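Long-range contact in carbohydrate-binding protein (Flavonifractor plautii, PDB 6N1B), which probably removes the acetyl group from the N-acetylgalactosamine of the blood group A antigen: residues 148-153 / 194-199. Residues are numbered along the deposited sequence; the frame is centred on the assembly and turned at random.
Sequences AEVRLR and TAIASP
Val150 pairs with Ile196 where segments 148-153 and 194-198 run antiparallel, their axes 4.6 Å apart at closest approach. Ala148 N donates to Ser198 O at 3.0 Å, and Ser198 N returns a bond to Ala148 O. Val150 N donates to Ile196 O at 2.8 Å. Val150 O then takes two donors, Ala195 N at 2.8 Å and Ile196 N at 3.2 Å. Ala195 and Ile196 together face Val150, which makes a classic beta bulge and shifts the register by one before Arg151 pairs with Thr194. Strand 193-198 is an outermost strand of a four-stranded antiparallel sheet, consistent with one blade of a beta-propeller, in which 131-140 flanks 148-155 on the other side.

On the face of Glu149 and Arg151, Thr194 OG1 donates to Glu149 OE1 at 2.7 Å. CG of Glu149 lies beside the backbone N (chi1 -67°) and the chain is extended beyond it, which brings the side chain across that of Thr194 at about a right angle. Arg151 NE forms a salt bridge with the same OE1 at 2.8 Å. The two donors come from opposite faces of the carboxylate, which probably limits its rotation. Trp138 makes a cation-pi contact with Arg151. On the other face, Val150 CG1 lies 4.3 Å from Ala195 CB.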
loop_
_atom_site.group_PDB
_atom_site.type_symbol
_atom_site.label_atom_id
_atom_site.label_comp_id
_atom_site.label_asym_id
_atom_site.label_seq_id
_atom_site.Cartn_x
_atom_site.Cartn_y
_atom_site.Cartn_z
ATOM N N ALA A 148 -7.930 16.490 5.006
ATOM C CA ALA A 148 -6.828 15.541 4.931
ATOM C C ALA A 148 -5.779 16.015 3.950
ATOM O O ALA A 148 -5.983 16.988 3.173
ATOM C CB ALA A 148 -7.323 14.169 4.493
ATOM N N GLU A 149 -4.646 15.319 3.949
ATOM C CA GLU A 149 -3.571 15.615 3.053
ATOM C C GLU A 149 -2.901 14.294 2.608
ATOM O O GLU A 149 -2.879 13.312 3.343
ATOM C CB GLU A 149 -2.464 16.459 3.709
ATOM C CG GLU A 149 -2.907 17.867 4.072
ATOM C CD GLU A 149 -1.821 18.734 4.653
ATOM O OE1 GLU A 149 -0.650 18.300 4.777
ATOM O OE2 GLU A 149 -2.105 19.901 4.962
ATOM N N VAL A 150 -2.365 14.301 1.390
ATOM C CA VAL A 150 -1.302 13.346 0.994
ATOM C C VAL A 150 0.017 14.005 1.241
ATOM O O VAL A 150 0.228 15.120 0.728
ATOM C CB VAL A 150 -1.482 12.836 -0.470
ATOM C CG1 VAL A 150 -0.306 11.967 -0.845
ATOM C CG2 VAL A 150 -2.804 12.117 -0.640
ATOM N N ARG A 151 0.850 13.401 2.071
ATOM C CA ARG A 151 2.174 13.920 2.473
ATOM C C ARG A 151 3.261 13.007 1.924
ATOM O O ARG A 151 3.019 11.892 1.489
ATOM C CB ARG A 151 2.210 14.020 3.971
ATOM C CG ARG A 151 1.228 15.035 4.525
ATOM C CD ARG A 151 1.182 15.126 6.063
ATOM N NE ARG A 151 0.336 16.223 6.455
ATOM C CZ ARG A 151 0.237 16.716 7.706
ATOM N NH1 ARG A 151 0.714 16.018 8.716
ATOM N NH2 ARG A 151 -0.281 17.921 7.878
ATOM N N LEU A 152 4.474 13.549 1.958
ATOM C CA LEU A 152 5.633 12.958 1.265
ATOM C C LEU A 152 6.907 13.211 2.054
ATOM O O LEU A 152 7.167 14.372 2.506
ATOM C CB LEU A 152 5.746 13.587 -0.097
ATOM C CG LEU A 152 7.000 13.353 -0.927
ATOM C CD1 LEU A 152 7.211 11.876 -1.276
ATOM C CD2 LEU A 152 6.971 14.193 -2.191
ATOM N N ARG A 153 7.666 12.133 2.231
ATOM C CA ARG A 153 9.071 12.256 2.723
ATOM C C ARG A 153 9.932 11.494 1.721
ATOM O O ARG A 153 9.581 10.424 1.248
ATOM C CB ARG A 153 9.233 11.611 4.121
ATOM C CG ARG A 153 8.685 12.508 5.257
ATOM C CD ARG A 153 8.735 11.793 6.614
ATOM N NE ARG A 153 8.243 12.651 7.688
ATOM C CZ ARG A 153 8.981 13.408 8.503
ATOM N NH1 ARG A 153 10.294 13.426 8.422
ATOM N NH2 ARG A 153 8.371 14.155 9.440
ATOM N N THR A 194 3.591 18.611 1.753
ATOM C CA THR A 194 2.179 18.395 1.474
ATOM C C THR A 194 2.030 18.277 -0.036
ATOM O O THR A 194 2.246 19.271 -0.757
ATOM C CB THR A 194 1.287 19.449 2.074
ATOM O OG1 THR A 194 1.418 19.499 3.471
ATOM C CG2 THR A 194 -0.137 19.268 1.593
ATOM N N ALA A 195 1.753 17.090 -0.562
ATOM C CA ALA A 195 1.538 16.847 -1.996
ATOM C C ALA A 195 0.168 17.298 -2.408
ATOM O O ALA A 195 0.035 17.885 -3.500
ATOM C CB ALA A 195 1.812 15.420 -2.322
ATOM N N ILE A 196 -0.880 16.977 -1.650
ATOM C CA ILE A 196 -2.281 17.282 -1.971
ATOM C C ILE A 196 -2.970 17.586 -0.697
ATOM O O ILE A 196 -2.735 16.893 0.312
ATOM C CB ILE A 196 -3.005 16.110 -2.733
ATOM C CG1 ILE A 196 -2.143 15.545 -3.862
ATOM C CG2 ILE A 196 -4.318 16.532 -3.275
ATOM C CD1 ILE A 196 -2.654 14.269 -4.392
ATOM N N ALA A 197 -3.909 18.577 -0.723
ATOM C CA ALA A 197 -4.789 18.817 0.426
ATOM C C ALA A 197 -6.232 18.762 -0.048
ATOM O O ALA A 197 -6.550 19.184 -1.193
ATOM C CB ALA A 197 -4.506 20.111 1.101
ATOM N N SER A 198 -7.135 18.320 0.837
ATOM C CA SER A 198 -8.574 18.392 0.551
ATOM C C SER A 198 -9.284 18.787 1.787
ATOM O O SER A 198 -8.977 18.377 2.879
ATOM C CB SER A 198 -9.102 16.978 0.141
ATOM O OG SER A 198 -10.519 17.061 -0.002
ATOM N N PRO A 199 -10.408 19.546 1.638
ATOM C CA PRO A 199 -11.186 19.899 2.791
ATOM C C PRO A 199 -12.066 18.734 3.329
ATOM O O PRO A 199 -12.538 18.826 4.469
ATOM C CB PRO A 199 -12.096 21.001 2.291
ATOM C CG PRO A 199 -12.279 20.746 0.856
ATOM C CD PRO A 199 -10.895 20.215 0.394
#